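Local structure of SusD homolog (Bacteroides thetaiotaomicron, 3SGH) at residues A[254-257]-A[258-262]; A[139-142]-A[143-147]; A[90-94]-A[95-99]; A[34-37]-A[38-42]. The protein probably binds glycans at the outer-membrane surface for uptake, as a SusD-like protein. All blocks are in the same frame, centred on the assembly; numbering follows the deposited sequence.

Interaction 1: A[254-257]-A[258-262]; sequences CLVS and YMNGY
The Y258 ring meets C254 at its rim: C254 O lies at the ring edge, in the plane, 3.4 Å from Y258 CD1, and C254 SG stands obliquely beside it. This sulfur-aromatic contact puts SG 5.0 Å from the centroid of the Y258 ring and 69° off its normal, with Y258 CE1 the nearest ring atom. C254 SG is anti to the backbone N (chi1 -178°), which swings the sulfur forward along helix 253-261 toward the residue one turn on. W415 of helix 403-417 meets the same tyrosine ring edge-to-face. One residue on from that pair, the selenium of M259, a selenomethionine, rests against the branch of L255, with SE 3.8 Å from L255 CG and CD1 almost as near; the bend at chi3 turns CE away from the leucine. V256 and N260 run side by side in the same direction, so that V256 CG1 lies 3.6 Å from N260 ND2. One water, 2.9 Å from both S257 OG and N260 ND2, donates to OG and accepts from ND2. S257 OG also bonds A253 O, while N260 gives ND2 to Y282 O and takes R267 NH1 on OD1. With only a methyl group at N260, as in alanine, the water would probably lose its ND2 donor, R267 NH1 and Y282 O their partners, and V256 CG1 its neighbour. Helix 253-261 thus turns C254, L255 and Y258 toward helix 403-417 and M259 toward helix 267-270, and carries a hydrated amide whose two polar atoms are both engaged.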
# COMPACT_ATOMS: atom_id res chain seq x y z
N CYS A 254 -12.61 -0.21 10.41
CA CYS A 254 -11.79 -1.37 10.69
C CYS A 254 -10.49 -1.03 11.48
O CYS A 254 -10.34 -1.48 12.59
CB CYS A 254 -11.45 -2.07 9.37
SG CYS A 254 -10.49 -3.57 9.57
N LEU A 255 -9.61 -0.19 10.93
CA LEU A 255 -8.41 0.19 11.66
C LEU A 255 -8.75 0.86 13.00
O LEU A 255 -8.13 0.55 14.03
CB LEU A 255 -7.53 1.12 10.83
CG LEU A 255 -6.20 1.51 11.49
CD1 LEU A 255 -5.33 0.27 11.76
CD2 LEU A 255 -5.46 2.59 10.62
N VAL A 256 -9.72 1.76 13.02
CA VAL A 256 -10.09 2.48 14.25
C VAL A 256 -10.55 1.48 15.32
O VAL A 256 -10.17 1.56 16.48
CB VAL A 256 -11.17 3.58 14.00
CG1 VAL A 256 -11.58 4.23 15.32
CG2 VAL A 256 -10.64 4.64 12.96
N SER A 257 -11.41 0.54 14.94
CA SER A 257 -11.88 -0.51 15.88
C SER A 257 -10.77 -1.42 16.41
O SER A 257 -10.74 -1.77 17.62
CB SER A 257 -12.98 -1.37 15.21
OG SER A 257 -14.12 -0.56 15.01
N TYR A 258 -9.85 -1.84 15.56
CA TYR A 258 -8.72 -2.61 16.09
C TYR A 258 -7.98 -1.77 17.16
O TYR A 258 -7.67 -2.24 18.26
CB TYR A 258 -7.73 -2.96 14.99
CG TYR A 258 -7.96 -4.29 14.25
CD1 TYR A 258 -8.93 -4.44 13.28
CD2 TYR A 258 -7.14 -5.37 14.52
CE1 TYR A 258 -9.06 -5.66 12.57
CE2 TYR A 258 -7.26 -6.54 13.84
CZ TYR A 258 -8.22 -6.69 12.88
OH TYR A 258 -8.27 -7.88 12.19
N MSE A 259 -7.68 -0.52 16.82
CA MSE A 259 -6.95 0.37 17.71
C MSE A 259 -7.71 0.80 18.98
O MSE A 259 -7.11 0.95 20.04
CB MSE A 259 -6.46 1.57 16.90
CG MSE A 259 -5.41 1.16 15.86
SE MSE A 259 -4.80 2.64 14.80
CE MSE A 259 -3.63 3.46 16.13
N ASN A 260 -9.03 0.92 18.91
CA ASN A 260 -9.86 1.18 20.10
C ASN A 260 -9.78 -0.03 21.07
O ASN A 260 -9.61 0.15 22.28
CB ASN A 260 -11.31 1.46 19.73
CG ASN A 260 -11.56 2.90 19.30
OD1 ASN A 260 -10.81 3.81 19.65
ND2 ASN A 260 -12.67 3.12 18.59
N GLY A 261 -9.86 -1.24 20.52
CA GLY A 261 -9.77 -2.46 21.33
C GLY A 261 -8.45 -2.54 22.06
O GLY A 261 -8.40 -2.97 23.21
N TYR A 262 -7.38 -2.09 21.39
CA TYR A 262 -6.02 -2.08 21.96
C TYR A 262 -5.66 -0.85 22.80
O TYR A 262 -4.51 -0.76 23.28
CB TYR A 262 -5.00 -2.14 20.82
CG TYR A 262 -4.90 -3.44 20.03
CD1 TYR A 262 -5.22 -4.67 20.62
CD2 TYR A 262 -4.43 -3.45 18.72
CE1 TYR A 262 -5.10 -5.84 19.90
CE2 TYR A 262 -4.28 -4.61 18.01
CZ TYR A 262 -4.60 -5.81 18.60
OH TYR A 262 -4.42 -6.94 17.87
O HOH W 1 -14.51 1.35 17.15

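Interaction 2: A[139-142]-A[143-147]; sequences NEQT and VWHAM
An N-capped first turn opens helix 140-162, with N139 as the N-cap: its backbone O takes V143 N at 3.0 Å, and its side chain takes T142. N139 OD1 accepts twice, from T142 N at 2.9 Å and from T142 OG1 at 2.8 Å, the hydroxyl donor lying above the carbonyl plane. The threonine hydroxyl is anti to its carbonyl carbon (chi1 -67°), which turns it back toward the cap. Q141 CG sits over one face of the H145 imidazole one turn on in a CH-pi contact, 4.1 Å from the ring centroid and 21° off the normal, offset toward the rim. The amide and ring planes are 58° apart, yet both polar ends reach E203, Q141 NE2 bonding OE2 and H145 NE2 bonding OE1; Y206 stacks on the imidazole. A leucine in place of H145 would probably leave E203 OE1 without this donor and remove the flat face beneath Q141 CG. On another side of the helix, the edge of the W144 ring faces E140, with CD1 3.1 Å from E140 O, and M147 CE lies over one indole face. E140 OE1 also takes W490 N; a water donates to E140 OE1 at 2.7 Å and accepts from W144 NE1 at 3.0 Å.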
# COMPACT_ATOMS: atom_id res chain seq x y z
N ASN A 139 3.18 -11.78 -18.44
CA ASN A 139 2.43 -12.44 -17.38
C ASN A 139 3.04 -12.05 -16.03
O ASN A 139 4.09 -11.40 -15.99
CB ASN A 139 2.30 -13.94 -17.60
CG ASN A 139 3.60 -14.70 -17.47
OD1 ASN A 139 4.57 -14.21 -16.93
ND2 ASN A 139 3.61 -15.89 -17.97
N GLU A 140 2.35 -12.36 -14.95
CA GLU A 140 2.77 -11.85 -13.66
C GLU A 140 4.14 -12.40 -13.26
O GLU A 140 5.00 -11.65 -12.83
CB GLU A 140 1.71 -12.12 -12.62
CG GLU A 140 0.42 -11.28 -12.85
CD GLU A 140 -0.74 -11.80 -12.03
OE1 GLU A 140 -0.78 -11.45 -10.84
OE2 GLU A 140 -1.61 -12.57 -12.57
N GLN A 141 4.40 -13.69 -13.46
CA GLN A 141 5.76 -14.17 -13.16
C GLN A 141 6.82 -13.33 -13.88
O GLN A 141 7.84 -12.94 -13.29
CB GLN A 141 5.93 -15.67 -13.47
CG GLN A 141 7.31 -16.13 -13.11
CD GLN A 141 7.61 -17.49 -13.66
OE1 GLN A 141 7.38 -17.75 -14.85
NE2 GLN A 141 8.11 -18.38 -12.82
N THR A 142 6.58 -13.02 -15.15
CA THR A 142 7.59 -12.37 -15.97
C THR A 142 7.83 -10.96 -15.50
O THR A 142 8.97 -10.54 -15.37
CB THR A 142 7.17 -12.39 -17.47
OG1 THR A 142 7.18 -13.77 -17.92
CG2 THR A 142 8.12 -11.58 -18.32
N VAL A 143 6.75 -10.23 -15.22
CA VAL A 143 6.92 -8.83 -14.77
C VAL A 143 7.54 -8.76 -13.38
O VAL A 143 8.40 -7.95 -13.15
CB VAL A 143 5.64 -7.95 -14.89
CG1 VAL A 143 4.50 -8.41 -13.98
CG2 VAL A 143 6.00 -6.51 -14.65
N TRP A 144 7.14 -9.63 -12.45
CA TRP A 144 7.78 -9.60 -11.14
C TRP A 144 9.28 -9.87 -11.26
O TRP A 144 10.09 -9.16 -10.68
CB TRP A 144 7.07 -10.57 -10.19
CG TRP A 144 5.78 -9.96 -9.64
CD1 TRP A 144 4.52 -10.17 -10.11
CD2 TRP A 144 5.64 -8.99 -8.58
NE1 TRP A 144 3.62 -9.47 -9.40
CE2 TRP A 144 4.26 -8.70 -8.47
CE3 TRP A 144 6.54 -8.37 -7.72
CZ2 TRP A 144 3.76 -7.82 -7.51
CZ3 TRP A 144 6.04 -7.46 -6.79
CH2 TRP A 144 4.68 -7.19 -6.70
N HIS A 145 9.64 -10.90 -12.01
CA HIS A 145 11.09 -11.21 -12.20
C HIS A 145 11.85 -10.09 -12.92
O HIS A 145 12.96 -9.70 -12.47
CB HIS A 145 11.27 -12.54 -12.91
CG HIS A 145 10.97 -13.73 -12.06
ND1 HIS A 145 11.66 -14.92 -12.18
CD2 HIS A 145 10.04 -13.93 -11.10
CE1 HIS A 145 11.16 -15.79 -11.32
NE2 HIS A 145 10.18 -15.22 -10.66
N ALA A 146 11.25 -9.54 -13.98
CA ALA A 146 11.82 -8.39 -14.68
C ALA A 146 12.04 -7.20 -13.75
O ALA A 146 13.08 -6.56 -13.85
CB ALA A 146 10.96 -7.96 -15.86
N MSE A 147 11.05 -6.91 -12.89
CA MSE A 147 11.15 -5.78 -11.95
C MSE A 147 12.26 -6.03 -10.93
O MSE A 147 13.01 -5.10 -10.62
CB MSE A 147 9.81 -5.43 -11.29
CG MSE A 147 8.80 -4.90 -12.23
SE MSE A 147 7.20 -4.27 -11.34
CE MSE A 147 6.61 -6.03 -10.77
O HOH W 2 0.62 -9.45 -9.76

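Interaction 3: A[90-94]-A[95-99]; sequences LVENS and TEKKG
Helix 87-95 ends in a Schellman motif: E96 takes positive phi (51°), K97 N bonds back to E92 O at 3.2 Å, E96 N reaches N93 O at 3.3 Å from well above the carbonyl plane, and a type I' turn runs from T95 to K98. V91 O is gripped twice by T95, through the backbone N at 2.9 Å and through OG1, above the carbonyl plane, at 2.7 Å. The second bond depends on T95 OG1 sitting between the backbone N and the carbonyl carbon (chi1 61°); T95 CG2 then lies 3.9 Å from V91 CG1. Across the helix end the aliphatic parts of E92 and K97 meet obliquely, E92 CG touching K97 CG at 3.6 Å and the carboxylate carbon CD approaching K97 CE. The charges stop short of a salt bridge, since E92 OE2 is 4.1 Å from K97 NZ; that oxygen instead bonds Y102 OH, the lysine probably adding a modest favourable field. K98 NZ folds back to E96 O at 2.8 Å, bracing the turn. Helix 100-120 follows at once, with G99 as its N-cap residue: its I101 and A105 touch V91, and Y102 touches T95 and K97, while helix 17-24 covers V91 with L20 and T95 with A17.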
# COMPACT_ATOMS: atom_id res chain seq x y z
N LEU A 90 12.65 8.56 -21.92
CA LEU A 90 13.41 9.78 -22.13
C LEU A 90 14.66 9.82 -21.24
O LEU A 90 15.74 10.21 -21.72
CB LEU A 90 12.52 11.00 -21.87
CG LEU A 90 11.41 11.25 -22.89
CD1 LEU A 90 10.50 12.38 -22.37
CD2 LEU A 90 11.92 11.63 -24.27
N VAL A 91 14.53 9.38 -19.99
CA VAL A 91 15.69 9.32 -19.09
C VAL A 91 16.66 8.25 -19.56
O VAL A 91 17.87 8.45 -19.60
CB VAL A 91 15.31 9.08 -17.62
CG1 VAL A 91 16.56 8.83 -16.77
CG2 VAL A 91 14.48 10.29 -17.06
N GLU A 92 16.12 7.10 -19.90
CA GLU A 92 16.96 5.99 -20.33
C GLU A 92 17.82 6.38 -21.51
O GLU A 92 19.03 6.10 -21.56
CB GLU A 92 16.07 4.79 -20.69
CG GLU A 92 16.85 3.55 -21.14
CD GLU A 92 15.99 2.28 -21.12
OE1 GLU A 92 15.11 2.19 -21.99
OE2 GLU A 92 16.17 1.41 -20.21
N ASN A 93 17.19 7.05 -22.48
CA ASN A 93 17.89 7.48 -23.71
C ASN A 93 18.94 8.58 -23.43
O ASN A 93 20.10 8.46 -23.84
CB ASN A 93 16.88 7.91 -24.79
CG ASN A 93 16.13 6.72 -25.40
OD1 ASN A 93 16.56 5.55 -25.28
ND2 ASN A 93 14.99 7.00 -26.03
N SER A 94 18.54 9.61 -22.69
CA SER A 94 19.43 10.71 -22.32
C SER A 94 20.67 10.23 -21.54
O SER A 94 21.79 10.68 -21.82
CB SER A 94 18.67 11.73 -21.46
OG SER A 94 19.56 12.70 -20.94
N THR A 95 20.46 9.32 -20.58
CA THR A 95 21.53 8.83 -19.71
C THR A 95 22.34 7.66 -20.31
O THR A 95 23.35 7.25 -19.71
CB THR A 95 20.98 8.37 -18.32
OG1 THR A 95 20.05 7.27 -18.50
CG2 THR A 95 20.34 9.55 -17.56
N GLU A 96 21.88 7.12 -21.43
CA GLU A 96 22.44 5.93 -22.05
C GLU A 96 22.55 4.79 -21.02
O GLU A 96 23.57 4.08 -20.98
CB GLU A 96 23.80 6.26 -22.71
CG GLU A 96 23.70 7.50 -23.63
CD GLU A 96 24.97 7.86 -24.37
OE1 GLU A 96 26.05 7.32 -24.03
OE2 GLU A 96 24.89 8.74 -25.27
N LYS A 97 21.51 4.63 -20.20
CA LYS A 97 21.41 3.50 -19.27
C LYS A 97 22.56 3.45 -18.27
O LYS A 97 22.99 2.37 -17.84
CB LYS A 97 21.32 2.15 -20.01
CG LYS A 97 20.04 1.99 -20.81
CD LYS A 97 20.10 0.74 -21.67
CE LYS A 97 18.91 0.65 -22.58
NZ LYS A 97 18.56 -0.77 -22.75
N LYS A 98 23.06 4.61 -17.90
CA LYS A 98 24.12 4.68 -16.91
C LYS A 98 23.87 5.78 -15.89
O LYS A 98 23.36 6.83 -16.22
CB LYS A 98 25.48 4.97 -17.60
CG LYS A 98 26.06 3.77 -18.38
CD LYS A 98 27.23 4.17 -19.32
CE LYS A 98 26.77 4.78 -20.68
NZ LYS A 98 26.26 3.76 -21.72
N GLY A 99 24.33 5.58 -14.66
CA GLY A 99 24.39 6.71 -13.73
C GLY A 99 23.22 6.72 -12.75
O GLY A 99 22.26 5.99 -12.92

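Interaction 4: A[34-37]-A[38-42]; sequences NACQ and EINCM
C36 and N40 meet through both backbone and side chain: N40 N donates to C36 O at 2.7 Å, and N40 ND2 sends a weak but straight bond to C36 SG at 3.6 Å (170°). With SG anti to the backbone N (chi1 -170°), the sulfur points along the helix to that amide. The stronger acceptor for N40 ND2 is A29 O. E38 runs its extended chain past N34 O, which accepts E38 N at 2.9 Å; its OE1 forms a salt bridge to R79 NE of helix 75-84. N34 OD1 takes Q32 NE2, and I39 N bonds A35 O. These bonds belong to the last turns of helix 33-40, and C41 is the first residue to leave helical angles. C41 N still bonds Q37 O at 3.0 Å, but from above the carbonyl plane, 44° out of it. In one of two conformers of selenomethionine M42, SE lies 3.9 Å from Q37 CG, a contact that is therefore doubtful. The amide of Q37 gives NE2 to E248 OE1 and to a water 2.9 Å from Q37 NE2; the same water donates to C41 O at 2.9 Å, tying the glutamine to the carbonyl just past the helix end.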
# COMPACT_ATOMS: atom_id res chain seq x y z
N ASN A 34 -6.21 14.62 -7.13
CA ASN A 34 -6.91 13.55 -7.84
C ASN A 34 -6.12 12.24 -7.84
O ASN A 34 -6.72 11.19 -7.70
CB ASN A 34 -7.20 13.99 -9.26
CG ASN A 34 -7.98 15.31 -9.29
OD1 ASN A 34 -7.49 16.31 -9.80
ND2 ASN A 34 -9.14 15.33 -8.66
N ALA A 35 -4.81 12.32 -7.98
CA ALA A 35 -3.94 11.14 -7.80
C ALA A 35 -4.16 10.54 -6.41
O ALA A 35 -4.28 9.33 -6.28
CB ALA A 35 -2.45 11.54 -7.97
N CYS A 36 -4.20 11.42 -5.39
CA CYS A 36 -4.44 11.01 -4.00
C CYS A 36 -5.79 10.29 -3.86
O CYS A 36 -5.86 9.20 -3.30
CB CYS A 36 -4.32 12.20 -3.05
SG CYS A 36 -4.33 11.69 -1.34
N GLN A 37 -6.84 10.86 -4.43
CA GLN A 37 -8.13 10.21 -4.34
C GLN A 37 -8.08 8.86 -5.03
O GLN A 37 -8.50 7.85 -4.45
CB GLN A 37 -9.26 11.02 -4.91
CG GLN A 37 -10.61 10.24 -4.75
CD GLN A 37 -11.83 11.16 -4.89
OE1 GLN A 37 -11.93 11.93 -5.87
NE2 GLN A 37 -12.74 11.07 -3.93
N GLU A 38 -7.52 8.85 -6.23
CA GLU A 38 -7.55 7.63 -7.07
C GLU A 38 -6.77 6.47 -6.46
O GLU A 38 -7.24 5.33 -6.46
CB GLU A 38 -7.05 7.94 -8.47
CG GLU A 38 -7.98 8.90 -9.24
CD GLU A 38 -7.31 9.51 -10.51
OE1 GLU A 38 -6.21 9.08 -10.86
OE2 GLU A 38 -7.91 10.40 -11.12
N ILE A 39 -5.58 6.76 -5.94
CA ILE A 39 -4.71 5.73 -5.40
C ILE A 39 -4.87 5.54 -3.90
O ILE A 39 -4.79 4.41 -3.42
CB ILE A 39 -3.22 6.07 -5.78
CG1 ILE A 39 -3.05 6.09 -7.32
CG2 ILE A 39 -2.19 5.11 -5.08
CD1 ILE A 39 -3.18 4.69 -8.00
N ASN A 40 -5.01 6.63 -3.16
CA ASN A 40 -5.02 6.57 -1.72
C ASN A 40 -6.41 6.54 -1.11
O ASN A 40 -6.50 6.23 0.07
CB ASN A 40 -4.24 7.74 -1.12
CG ASN A 40 -2.75 7.68 -1.45
OD1 ASN A 40 -2.18 6.59 -1.52
ND2 ASN A 40 -2.13 8.82 -1.64
N CYS A 41 -7.48 6.81 -1.86
CA CYS A 41 -8.82 6.96 -1.24
C CYS A 41 -9.99 6.30 -1.95
O CYS A 41 -11.16 6.70 -1.69
CB CYS A 41 -9.14 8.45 -1.07
SG CYS A 41 -7.87 9.52 -0.25
N MSE A 42 -9.75 5.29 -2.77
CA MSE A 42 -10.80 4.62 -3.54
C MSE A 42 -10.75 3.12 -3.24
O MSE A 42 -11.26 2.67 -2.21
CB MSE A 42 -10.67 4.92 -5.06
CG MSE A 42 -10.96 6.38 -5.45
SE MSE A 42 -12.77 7.02 -5.09
CE MSE A 42 -13.69 6.44 -6.72
O HOH W 3 -12.55 9.24 -1.67

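Along the chain the order is interaction 4, 3, 2, then 1, each complete before the next begins. All four are local contacts within, at the start or at the end of separate helices: 33-40, 87-95, 140-162 and 253-261. Helix 100-120 is shared as a neighbour, following interaction 3 directly and touching W144 and M147 of interaction 2; the centres of these two lie about 22 Å apart. Interactions 1 and 3 are the most distant, about 47 Å between centres, on opposite sides of the chain's centre. Interaction 4 is the most central, its centre about 12 Å from that of the chain. Together they sample the helical SusD-like fold from its buried interior to its surface.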